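Local coordinates for ThermoDBP-single stranded DNA binding protein (Thermoproteus tenax, PDB 3TEK) that binds single-stranded DNA through a non-canonical fold and probably takes the place of the usual single-stranded DNA-binding protein in the Thermoproteales, at residues 62-65 with 66-70; 94-97 with 98-101; 51-54 with 55-59; 102-105 with 106-110. One frame throughout, in Å; residues are numbered along the deposited sequence.

Overall arrangement
All four contacts are local turns within two helices: contacts 3 and 1 follow each other along helix 52-68, contacts 2 and 4 along helix 83-108. Contact 3 lies deepest, its centre about 7 Å from that of the chain, and contact 2 follows at about 12 Å. Contacts 1 and 4 are the C-terminal ends of their helices, about 36 Å apart between centres; contact 4 is a surface contact, the others partly buried. Contacts 3 and 2, at the start of one helix and within the other, are rich in aromatic rings, many of them packed on the sheet or a neighbouring helix. The terminal pair is marked instead by positive-phi residues; contact 4 alone contains a proline kink.

Contact 1 of 4, residues 62-65 with 66-70; sequences GSLR and EQFGP
E66 begins the last helical stretch by donating its backbone N to G62 O at 3.0 Å. Its side chain lies over the same carbonyl, CG reaching G62 O at 3.6 Å, before a bend at chi2 turns the carboxylate outward. Q67 repeats the scheme one residue on: its N bonds to S63 O at 2.9 Å, while CG touches that oxygen at 3.5 Å. The far end of Q67 reaches the sheet, where NE2 is hydrogen-bonded to S15 OG on strand 13-20. F68 N bonds to L64 O at 2.9 Å. With CG beside the backbone N (chi1 -60°), the F68 ring turns its edge to that oxygen and brings CE2 within 3.8 Å of L64 CD2. This i to i+4 pair connects the helix end to I75 of helix 71-79, and F68 also to L17 and V26 of the sheet. G69 then leaves helical geometry with positive phi (71°), a conformation that favours glycine. Its N makes just a weak bond to R65 O, bent at hydrogen, and its carbonyl folds back until G69 O stands 3.5 Å from R65 CA in a straight CA-H...O contact (161°). R65 NE is salt-bridged to E73 OE1.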
# COMPACT_ATOMS: atom_id res chain seq x y z
N GLY A 62 7.14 8.11 -5.06
CA GLY A 62 8.48 7.56 -5.20
C GLY A 62 8.63 6.67 -6.43
O GLY A 62 9.59 6.81 -7.17
N SER A 63 7.67 5.78 -6.65
CA SER A 63 7.71 4.92 -7.85
C SER A 63 7.58 5.75 -9.15
O SER A 63 8.23 5.44 -10.14
CB SER A 63 6.64 3.84 -7.80
OG SER A 63 6.77 3.04 -6.63
N LEU A 64 6.76 6.79 -9.14
CA LEU A 64 6.62 7.60 -10.33
C LEU A 64 7.93 8.33 -10.70
O LEU A 64 8.30 8.39 -11.86
CB LEU A 64 5.45 8.58 -10.20
CG LEU A 64 4.06 7.95 -10.35
CD1 LEU A 64 3.02 8.86 -9.82
CD2 LEU A 64 3.73 7.54 -11.80
N ARG A 65 8.60 8.86 -9.69
CA ARG A 65 9.91 9.46 -9.85
C ARG A 65 10.94 8.46 -10.37
O ARG A 65 11.70 8.79 -11.27
CB ARG A 65 10.42 10.03 -8.52
CG ARG A 65 9.68 11.24 -8.08
CD ARG A 65 10.36 11.94 -6.88
NE ARG A 65 9.35 12.49 -5.98
CZ ARG A 65 8.96 11.94 -4.83
NH1 ARG A 65 9.53 10.83 -4.36
NH2 ARG A 65 8.01 12.54 -4.12
N GLU A 66 10.95 7.26 -9.78
CA GLU A 66 11.86 6.17 -10.20
C GLU A 66 11.69 5.88 -11.68
O GLU A 66 12.66 5.92 -12.47
CB GLU A 66 11.54 4.88 -9.45
CG GLU A 66 12.28 4.71 -8.16
CD GLU A 66 13.67 4.13 -8.38
OE1 GLU A 66 13.80 3.10 -9.09
OE2 GLU A 66 14.64 4.72 -7.84
N GLN A 67 10.45 5.61 -12.07
CA GLN A 67 10.19 5.16 -13.43
C GLN A 67 10.19 6.25 -14.52
O GLN A 67 10.62 5.97 -15.63
CB GLN A 67 8.89 4.35 -13.47
CG GLN A 67 8.96 3.09 -12.60
CD GLN A 67 10.23 2.29 -12.83
OE1 GLN A 67 10.72 2.17 -13.95
NE2 GLN A 67 10.76 1.72 -11.75
N PHE A 68 9.71 7.44 -14.21
CA PHE A 68 9.58 8.52 -15.22
C PHE A 68 10.49 9.74 -15.01
O PHE A 68 10.37 10.72 -15.74
CB PHE A 68 8.14 9.01 -15.28
CG PHE A 68 7.17 7.94 -15.64
CD1 PHE A 68 7.07 7.50 -16.96
CD2 PHE A 68 6.35 7.39 -14.67
CE1 PHE A 68 6.17 6.50 -17.30
CE2 PHE A 68 5.43 6.39 -14.99
CZ PHE A 68 5.33 5.95 -16.32
N GLY A 69 11.35 9.69 -13.99
CA GLY A 69 12.22 10.82 -13.63
C GLY A 69 11.47 11.99 -13.00
O GLY A 69 10.39 11.81 -12.46
N PRO A 70 12.01 13.22 -13.10
CA PRO A 70 11.40 14.34 -12.38
C PRO A 70 9.97 14.66 -12.83
O PRO A 70 9.18 15.07 -12.00
CB PRO A 70 12.35 15.52 -12.67
CG PRO A 70 13.04 15.17 -13.91
CD PRO A 70 13.18 13.66 -13.89

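Contact 2 of 4, residues 94-97 with 98-101; sequences DGLK and KWFF
K97 and F101, one alpha-helical turn apart, meet through both backbone and side chain in the middle of helix 83-108. F101 N bonds to K97 O at 3.0 Å, straight at the hydrogen (166°), and the ring swings round to put CD2 at 3.2 Å from the same oxygen, which lies near the ring plane. K97 CG arrives at this edge too, 3.8 Å from F101 CD2, because chi1 of -172° sends it away from the backbone N; beyond it the chain runs extended. On the other flank L96 and W99 lie alongside each other, pointing the same way, with L96 CD2 4.1 Å from W99 CE3. L96 O sits at the edge of the indole, in its plane, while accepting the N-H of F100 at 2.9 Å. Beyond them lies a second shell: L96 and W99 both rest on I118 and T138 of the sheet, F100 turns its ring to F116, and K97 and F101 pass beside F41 and A37 of helix 37-41. One face of the F101 ring also meets its neighbour, F100 CD2 standing 3.7 Å above the plane, over the ring centre.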
# COMPACT_ATOMS: atom_id res chain seq x y z
N ASP A 94 -9.64 -0.21 2.42
CA ASP A 94 -10.75 -1.02 2.91
C ASP A 94 -10.54 -2.51 2.66
O ASP A 94 -10.81 -3.31 3.53
CB ASP A 94 -12.07 -0.61 2.26
CG ASP A 94 -12.64 0.65 2.85
OD1 ASP A 94 -11.92 1.31 3.66
OD2 ASP A 94 -13.80 1.00 2.52
N GLY A 95 -10.07 -2.85 1.46
CA GLY A 95 -9.82 -4.23 1.11
C GLY A 95 -8.71 -4.84 1.95
O GLY A 95 -8.83 -5.99 2.38
N LEU A 96 -7.62 -4.10 2.15
CA LEU A 96 -6.51 -4.59 2.98
C LEU A 96 -6.90 -4.72 4.45
O LEU A 96 -6.52 -5.69 5.09
CB LEU A 96 -5.30 -3.69 2.91
CG LEU A 96 -4.18 -4.12 1.94
CD1 LEU A 96 -3.22 -2.95 1.72
CD2 LEU A 96 -3.42 -5.38 2.44
N LYS A 97 -7.62 -3.74 4.96
CA LYS A 97 -8.08 -3.74 6.33
C LYS A 97 -9.00 -4.92 6.56
O LYS A 97 -8.90 -5.61 7.58
CB LYS A 97 -8.81 -2.44 6.63
CG LYS A 97 -9.19 -2.20 8.07
CD LYS A 97 -9.71 -0.77 8.20
CE LYS A 97 -10.45 -0.51 9.50
NZ LYS A 97 -11.29 0.73 9.37
N LYS A 98 -9.91 -5.15 5.60
CA LYS A 98 -10.83 -6.28 5.68
C LYS A 98 -10.08 -7.62 5.66
O LYS A 98 -10.33 -8.53 6.45
CB LYS A 98 -11.83 -6.22 4.52
CG LYS A 98 -12.99 -7.21 4.67
CD LYS A 98 -14.16 -6.92 3.71
CE LYS A 98 -14.22 -7.89 2.52
NZ LYS A 98 -15.55 -7.85 1.80
N TRP A 99 -9.18 -7.76 4.71
CA TRP A 99 -8.31 -8.92 4.66
C TRP A 99 -7.58 -9.14 6.02
O TRP A 99 -7.52 -10.27 6.49
CB TRP A 99 -7.30 -8.78 3.52
CG TRP A 99 -6.29 -9.83 3.58
CD1 TRP A 99 -6.42 -11.11 3.16
CD2 TRP A 99 -4.97 -9.72 4.14
NE1 TRP A 99 -5.26 -11.82 3.41
CE2 TRP A 99 -4.36 -10.99 4.02
CE3 TRP A 99 -4.26 -8.68 4.73
CZ2 TRP A 99 -3.04 -11.24 4.45
CZ3 TRP A 99 -2.95 -8.91 5.15
CH2 TRP A 99 -2.36 -10.19 5.02
N PHE A 100 -7.06 -8.07 6.63
CA PHE A 100 -6.28 -8.21 7.87
C PHE A 100 -7.14 -8.68 9.02
O PHE A 100 -6.80 -9.61 9.71
CB PHE A 100 -5.63 -6.91 8.29
CG PHE A 100 -4.86 -7.02 9.57
CD1 PHE A 100 -3.60 -7.61 9.59
CD2 PHE A 100 -5.41 -6.60 10.76
CE1 PHE A 100 -2.86 -7.73 10.79
CE2 PHE A 100 -4.70 -6.72 11.99
CZ PHE A 100 -3.43 -7.28 12.00
N PHE A 101 -8.28 -8.04 9.20
CA PHE A 101 -9.11 -8.35 10.33
C PHE A 101 -9.92 -9.61 10.14
O PHE A 101 -10.12 -10.34 11.08
CB PHE A 101 -10.01 -7.18 10.69
CG PHE A 101 -9.28 -6.09 11.37
CD1 PHE A 101 -8.87 -6.24 12.69
CD2 PHE A 101 -8.97 -4.91 10.69
CE1 PHE A 101 -8.17 -5.24 13.34
CE2 PHE A 101 -8.29 -3.89 11.34
CZ PHE A 101 -7.87 -4.05 12.66

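Contact 3 of 4, residues 51-54 with 55-59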
# COMPACT_ATOMS: atom_id res chain seq x y z
N GLU A 51 -1.73 5.63 9.23
CA GLU A 51 -0.47 5.89 8.55
C GLU A 51 -0.54 5.39 7.11
O GLU A 51 0.20 5.85 6.25
CB GLU A 51 0.68 5.20 9.29
CG GLU A 51 2.02 5.88 9.14
CD GLU A 51 3.09 5.26 10.02
OE1 GLU A 51 4.29 5.54 9.78
OE2 GLU A 51 2.75 4.49 10.96
N PHE A 52 -1.46 4.46 6.87
CA PHE A 52 -1.63 3.81 5.59
C PHE A 52 -1.47 4.75 4.40
O PHE A 52 -0.72 4.46 3.47
CB PHE A 52 -3.00 3.16 5.49
CG PHE A 52 -3.24 2.48 4.19
CD1 PHE A 52 -2.88 1.15 4.00
CD2 PHE A 52 -3.80 3.16 3.13
CE1 PHE A 52 -3.11 0.51 2.79
CE2 PHE A 52 -4.02 2.52 1.91
CZ PHE A 52 -3.66 1.20 1.75
N PHE A 53 -2.20 5.85 4.45
CA PHE A 53 -2.32 6.76 3.31
C PHE A 53 -1.05 7.52 3.00
O PHE A 53 -0.67 7.70 1.83
CB PHE A 53 -3.52 7.69 3.53
CG PHE A 53 -4.83 6.97 3.42
CD1 PHE A 53 -5.28 6.53 2.19
CD2 PHE A 53 -5.57 6.66 4.54
CE1 PHE A 53 -6.49 5.84 2.07
CE2 PHE A 53 -6.78 5.96 4.43
CZ PHE A 53 -7.22 5.54 3.21
N LYS A 54 -0.37 7.93 4.07
CA LYS A 54 0.93 8.56 4.01
C LYS A 54 1.96 7.61 3.42
O LYS A 54 2.77 8.00 2.58
CB LYS A 54 1.36 8.98 5.41
CG LYS A 54 2.45 10.01 5.45
CD LYS A 54 2.81 10.44 6.93
CE LYS A 54 1.59 10.93 7.73
NZ LYS A 54 1.15 12.34 7.45
N LEU A 55 1.92 6.35 3.88
CA LEU A 55 2.83 5.34 3.37
C LEU A 55 2.53 5.08 1.88
O LEU A 55 3.43 5.03 1.05
CB LEU A 55 2.74 4.05 4.20
CG LEU A 55 3.13 4.23 5.71
CD1 LEU A 55 2.81 2.98 6.53
CD2 LEU A 55 4.60 4.65 5.90
N LEU A 56 1.24 4.93 1.56
CA LEU A 56 0.86 4.58 0.19
C LEU A 56 1.28 5.70 -0.79
O LEU A 56 1.78 5.44 -1.88
CB LEU A 56 -0.65 4.35 0.12
CG LEU A 56 -1.25 4.16 -1.26
CD1 LEU A 56 -0.80 2.83 -1.79
CD2 LEU A 56 -2.74 4.18 -1.20
N PHE A 57 1.05 6.93 -0.37
CA PHE A 57 1.31 8.10 -1.20
C PHE A 57 2.78 8.30 -1.48
O PHE A 57 3.15 8.66 -2.59
CB PHE A 57 0.70 9.34 -0.56
CG PHE A 57 -0.79 9.50 -0.83
CD1 PHE A 57 -1.64 8.40 -0.84
CD2 PHE A 57 -1.33 10.75 -1.07
CE1 PHE A 57 -3.01 8.53 -1.08
CE2 PHE A 57 -2.73 10.89 -1.32
CZ PHE A 57 -3.55 9.76 -1.32
N GLY A 58 3.60 8.06 -0.48
CA GLY A 58 5.05 8.08 -0.66
C GLY A 58 5.48 6.97 -1.59
O GLY A 58 6.34 7.16 -2.45
N ALA A 59 4.85 5.80 -1.45
CA ALA A 59 5.15 4.68 -2.33
C ALA A 59 4.82 5.01 -3.80
O ALA A 59 5.61 4.71 -4.69
CB ALA A 59 4.41 3.39 -1.87
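The backbone bonds come first, as F52 O accepts L56 N at 2.8 Å and F53 O accepts F57 N at 2.9 Å. E51 O takes L55 N in the same i to i+4 pattern, with the donor nearly in line with the carbonyl, and K54 O takes G58 N at a longer 3.2 Å. This is the first part of helix 52-68.

Apolar contacts run along the same spacing. F52 and L56 point the same way, side by side, both with CG anti to the backbone N (chi1 179° and 172°), and F52 CE2 touches L56 CD2 at 3.8 Å. At the start of the turn the aliphatic part of E51 lies across L55, CG to CG at 4.0 Å.

Rings meet in two ways. F53 takes the edge of F52 on its face, F52 CD2 standing 3.7 Å above the plane over the ring centre. F57 CE1 approaches F53 at the ring edge instead, 4.5 Å from F53 CD1.

Around this turn, E51 is salt-bridged to R39. The F53 ring meets that of F93, and the F57 ring that of F85, both on helix 83-108. F52 fits edge-to-face against both W30 of strand 23-31 and F93, and also meets L96; L56 likewise spans W30 and S89, so this face of the helix joins the sheet to the long helix.

Contact 4 of 4, residues 102-105 with 106-110; sequences EEAV and PRYNL
A kinked helix end closed by a Schellman-like C-cap is the element here, the last turn of helix 83-108. V105 and L110 carry the cap: L110 N bonds back across five residues to V105 O at 3.1 Å, and N109 between them has the positive phi (55°) that lets the chain reverse. The hydrophobic half of the motif accompanies this bond, V105 CG2 meeting L110 CD1 at 4.0 Å. Valine reaches it because CG2, opposite the carbonyl carbon, stands beside the backbone N, while CG1 lies near P106 N and CD.

The kink lies within this span, at P106. The proline has no N-H to give, and the turn before it, 102-104, is of the wider pi type, consistent with the proline; E102 O is left 3.8 Å from P106 CG. The proline ring crowds V105, CB to P106 CD being a tight 3.3 Å. Regular bonding resumes at once: R107 N donates to E103 O at 3.0 Å and Y108 N to A104 O at 2.8 Å. Y108, with CG beside its backbone N (chi1 -64°), brings CD2 to 3.3 Å from A104 O, obliquely to the ring. One face of the Y108 ring meets R107 CG, over its centre, and Y108 CE1 in turn stands above the R107 guanidinium. On the fold side Y108 meets Y142 and L140 of strand 131-142.

V105 O thus accepts the L110 N-H and, weakly, that of Y108, and the cap pairs this carbonyl's satisfaction with contact of apolar carbons, L110 resting on L140 and Y142 as well.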
# COMPACT_ATOMS: atom_id res chain seq x y z
N GLU A 102 -10.37 -9.86 8.92
CA GLU A 102 -11.30 -10.97 8.69
C GLU A 102 -10.64 -12.26 8.22
O GLU A 102 -11.25 -13.33 8.33
CB GLU A 102 -12.39 -10.56 7.71
CG GLU A 102 -13.22 -9.39 8.21
CD GLU A 102 -14.44 -9.08 7.36
OE1 GLU A 102 -14.99 -7.97 7.51
OE2 GLU A 102 -14.86 -9.94 6.54
N GLU A 103 -9.42 -12.17 7.69
CA GLU A 103 -8.70 -13.36 7.24
C GLU A 103 -7.39 -13.55 8.00
O GLU A 103 -7.17 -14.60 8.59
CB GLU A 103 -8.46 -13.31 5.73
CG GLU A 103 -9.73 -13.46 4.90
CD GLU A 103 -9.48 -13.18 3.43
OE1 GLU A 103 -9.97 -12.15 2.90
OE2 GLU A 103 -8.76 -13.98 2.78
N ALA A 104 -6.49 -12.57 7.96
CA ALA A 104 -5.17 -12.74 8.62
C ALA A 104 -5.26 -13.00 10.14
O ALA A 104 -4.63 -13.94 10.67
CB ALA A 104 -4.28 -11.54 8.35
N VAL A 105 -6.00 -12.15 10.84
CA VAL A 105 -6.18 -12.23 12.28
C VAL A 105 -6.66 -13.62 12.76
O VAL A 105 -5.96 -14.27 13.55
CB VAL A 105 -7.06 -11.08 12.81
CG1 VAL A 105 -7.57 -11.41 14.22
CG2 VAL A 105 -6.27 -9.75 12.81
N PRO A 106 -7.82 -14.11 12.26
CA PRO A 106 -8.21 -15.45 12.70
C PRO A 106 -7.24 -16.52 12.20
O PRO A 106 -7.00 -17.49 12.90
CB PRO A 106 -9.60 -15.64 12.07
CG PRO A 106 -10.09 -14.28 11.79
CD PRO A 106 -8.87 -13.47 11.45
N ARG A 107 -6.68 -16.35 10.99
CA ARG A 107 -5.75 -17.33 10.46
C ARG A 107 -4.54 -17.54 11.35
O ARG A 107 -4.10 -18.66 11.56
CB ARG A 107 -5.27 -16.94 9.06
CG ARG A 107 -4.11 -17.77 8.50
CD ARG A 107 -4.47 -19.23 8.32
NE ARG A 107 -3.36 -20.03 7.75
CZ ARG A 107 -2.39 -20.61 8.46
NH1 ARG A 107 -2.32 -20.51 9.79
NH2 ARG A 107 -1.45 -21.32 7.82
N TYR A 108 -4.00 -16.45 11.86
CA TYR A 108 -2.74 -16.52 12.58
C TYR A 108 -2.91 -16.32 14.07
O TYR A 108 -1.92 -16.26 14.78
CB TYR A 108 -1.77 -15.49 12.03
CG TYR A 108 -1.40 -15.75 10.59
CD1 TYR A 108 -0.76 -16.93 10.22
CD2 TYR A 108 -1.69 -14.83 9.60
CE1 TYR A 108 -0.41 -17.18 8.91
CE2 TYR A 108 -1.35 -15.07 8.26
CZ TYR A 108 -0.71 -16.25 7.93
OH TYR A 108 -0.35 -16.48 6.63
N ASN A 109 -4.15 -16.26 14.54
CA ASN A 109 -4.47 -16.03 15.96
C ASN A 109 -3.80 -14.77 16.50
O ASN A 109 -3.23 -14.78 17.59
CB ASN A 109 -4.08 -17.24 16.81
CG ASN A 109 -4.79 -18.49 16.38
OD1 ASN A 109 -5.99 -18.64 16.59
ND2 ASN A 109 -4.06 -19.40 15.76
N LEU A 110 -3.89 -13.68 15.73
CA LEU A 110 -3.27 -12.42 16.13
C LEU A 110 -4.07 -11.82 17.27
O LEU A 110 -5.29 -12.01 17.34
CB LEU A 110 -3.18 -11.42 14.95
CG LEU A 110 -2.44 -11.90 13.72
CD1 LEU A 110 -2.46 -10.82 12.64
CD2 LEU A 110 -1.03 -12.30 14.10